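Side-chain contact in Nab2p (Saccharomyces cerevisiae YJM1574, PDB 5L2L), which binds the poly(A) tail of mRNAs through zinc fingers, protecting transcripts from exosome degradation and helping control tail length and nuclear export: residues Phe65-Pro68 with Pro69-Leu73. Sequence-based numbering, arbitrary orientation.
Sequences FRHP and PGRVL. With ZN (zinc ion), chain U; nucleotides of chain G.
Arg71 lays its guanidinium flat over the imidazole of His67, the two planes only 8° from parallel and their centres 3.6 Å apart, a compact example of how a zinc ligand can be covered by its own chain. Arg71 CZ sits above the middle of the His67 ring, while Arg71 CD lies over the ring toward His67 CG and CB in a CH-pi contact, 3.9 Å from the His67 centroid. The side chain reaches this place fully stretched: CG is anti to the backbone N (chi1 178°) and the chain stays extended as far as NE. Leu73 CD2 rests against the opposite face of the guanidinium, offset toward its rim, so the group is sandwiched between imidazole and methyl. Its rotation is further fixed by a hydrogen bond from NE to the carbonyl O of Cys58. The imidazole is itself held by the metal, with NE2 of His67 2.1 Å from zinc, and Cys52, Cys58 and Cys63 complete the site. A type II turn from Pro68 to Arg71, with Gly70 at a positive phi of 97°, swings the chain back so that the arginine can return over the histidine. Before the histidine, Phe65 presents a ring face to the base of A5 of chain G, its CZ 3.4 Å from C5 of that adenine. Cutting Phe65 back to an alanine would probably leave the adenine without the ring that covers this face. Zinc coordination and contact with the base thus meet within three residues, at the closing histidine of a CCCH zinc finger that binds RNA.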
loop_
_atom_site.group_PDB
_atom_site.type_symbol
_atom_site.label_atom_id
_atom_site.label_comp_id
_atom_site.label_asym_id
_atom_site.label_seq_id
_atom_site.Cartn_x
_atom_site.Cartn_y
_atom_site.Cartn_z
ATOM N N PHE F 65 -6.518 18.079 -8.538
ATOM C CA PHE F 65 -7.198 18.816 -7.468
ATOM C C PHE F 65 -7.549 20.246 -7.932
ATOM O O PHE F 65 -7.089 20.718 -8.978
ATOM C CB PHE F 65 -6.321 18.841 -6.193
ATOM C CG PHE F 65 -6.170 17.481 -5.518
ATOM C CD1 PHE F 65 -7.090 17.055 -4.551
ATOM C CD2 PHE F 65 -5.100 16.646 -5.827
ATOM C CE1 PHE F 65 -6.965 15.810 -3.940
ATOM C CE2 PHE F 65 -4.963 15.399 -5.203
ATOM C CZ PHE F 65 -5.907 14.981 -4.259
ATOM N N ARG F 66 -8.402 20.940 -7.151
ATOM C CA ARG F 66 -8.817 22.307 -7.498
ATOM C C ARG F 66 -7.744 23.332 -7.138
ATOM O O ARG F 66 -7.186 23.308 -6.040
ATOM C CB ARG F 66 -10.115 22.704 -6.786
ATOM C CG ARG F 66 -11.380 21.995 -7.246
ATOM C CD ARG F 66 -12.642 22.699 -6.688
ATOM N NE ARG F 66 -12.668 22.664 -5.223
ATOM C CZ ARG F 66 -13.516 21.957 -4.488
ATOM N NH1 ARG F 66 -14.459 21.216 -5.057
ATOM N NH2 ARG F 66 -13.428 21.993 -3.165
ATOM N N HIS F 67 -7.490 24.270 -8.054
ATOM C CA HIS F 67 -6.499 25.318 -7.807
ATOM C C HIS F 67 -7.114 26.709 -7.898
ATOM O O HIS F 67 -8.099 26.915 -8.617
ATOM C CB HIS F 67 -5.335 25.228 -8.804
ATOM C CG HIS F 67 -4.631 23.908 -8.773
ATOM N ND1 HIS F 67 -4.960 22.875 -9.623
ATOM C CD2 HIS F 67 -3.660 23.428 -7.956
ATOM C CE1 HIS F 67 -4.212 21.822 -9.341
ATOM N NE2 HIS F 67 -3.420 22.126 -8.334
ATOM N N PRO F 68 -6.547 27.688 -7.192
ATOM C CA PRO F 68 -6.996 29.069 -7.336
ATOM C C PRO F 68 -6.711 29.594 -8.729
ATOM O O PRO F 68 -5.838 29.072 -9.437
ATOM C CB PRO F 68 -6.163 29.828 -6.290
ATOM C CG PRO F 68 -5.703 28.824 -5.342
ATOM C CD PRO F 68 -5.545 27.556 -6.117
ATOM N N PRO F 69 -7.408 30.643 -9.152
ATOM C CA PRO F 69 -7.060 31.271 -10.425
ATOM C C PRO F 69 -5.679 31.888 -10.307
ATOM O O PRO F 69 -5.228 32.238 -9.216
ATOM C CB PRO F 69 -8.153 32.327 -10.613
ATOM C CG PRO F 69 -8.630 32.633 -9.209
ATOM C CD PRO F 69 -8.455 31.375 -8.417
ATOM N N GLY F 70 -4.978 31.978 -11.421
ATOM C CA GLY F 70 -3.652 32.571 -11.406
ATOM C C GLY F 70 -2.515 31.578 -11.324
ATOM O O GLY F 70 -1.350 31.979 -11.441
ATOM N N ARG F 71 -2.811 30.301 -11.112
ATOM C CA ARG F 71 -1.789 29.278 -11.261
ATOM C C ARG F 71 -1.315 29.235 -12.710
ATOM O O ARG F 71 -2.120 29.317 -13.643
ATOM C CB ARG F 71 -2.349 27.919 -10.851
ATOM C CG ARG F 71 -1.392 26.753 -11.015
ATOM C CD ARG F 71 -2.132 25.524 -10.664
ATOM N NE ARG F 71 -1.355 24.276 -10.684
ATOM C CZ ARG F 71 -1.679 23.191 -11.393
ATOM N NH1 ARG F 71 -0.941 22.105 -11.282
ATOM N NH2 ARG F 71 -2.702 23.192 -12.237
ATOM N N VAL F 72 -0.002 29.131 -12.896
ATOM C CA VAL F 72 0.592 29.019 -14.224
ATOM C C VAL F 72 1.506 27.801 -14.255
ATOM O O VAL F 72 2.036 27.371 -13.225
ATOM C CB VAL F 72 1.362 30.303 -14.624
ATOM C CG1 VAL F 72 0.405 31.470 -14.695
ATOM C CG2 VAL F 72 2.494 30.606 -13.647
ATOM N N LEU F 73 1.669 27.236 -15.447
ATOM C CA LEU F 73 2.498 26.072 -15.707
ATOM C C LEU F 73 3.408 26.352 -16.896
ATOM O O LEU F 73 3.114 27.220 -17.727
ATOM C CB LEU F 73 1.640 24.828 -16.005
ATOM C CG LEU F 73 0.755 24.308 -14.865
ATOM C CD1 LEU F 73 -0.199 23.200 -15.361
ATOM C CD2 LEU F 73 1.619 23.794 -13.714
HETATM ZN ZN ZN U . -2.187 20.710 -7.390
ATOM P P A G 5 -3.136 11.510 2.174
ATOM O OP1 A G 5 -2.863 12.587 3.145
ATOM O OP2 A G 5 -4.458 11.464 1.518
ATOM O "O5'" A G 5 -1.993 11.660 1.076
ATOM C "C5'" A G 5 -1.806 10.679 0.051
ATOM C "C4'" A G 5 -1.255 11.301 -1.213
ATOM O "O4'" A G 5 -2.284 12.123 -1.851
ATOM C "C3'" A G 5 -0.055 12.215 -1.019
ATOM O "O3'" A G 5 0.771 12.136 -2.177
ATOM C "C2'" A G 5 -0.708 13.593 -0.916
ATOM O "O2'" A G 5 0.133 14.696 -1.203
ATOM C "C1'" A G 5 -1.851 13.472 -1.923
ATOM N N9 A G 5 -2.985 14.356 -1.602
ATOM C C8 A G 5 -4.017 14.105 -0.744
ATOM N N7 A G 5 -4.880 15.088 -0.613
ATOM C C5 A G 5 -4.365 16.084 -1.442
ATOM C C6 A G 5 -4.803 17.381 -1.763
ATOM N N6 A G 5 -5.911 17.922 -1.249
ATOM N N1 A G 5 -4.049 18.121 -2.614
ATOM C C2 A G 5 -2.949 17.559 -3.135
ATOM N N3 A G 5 -2.450 16.336 -2.924
ATOM C C4 A G 5 -3.198 15.642 -2.055
#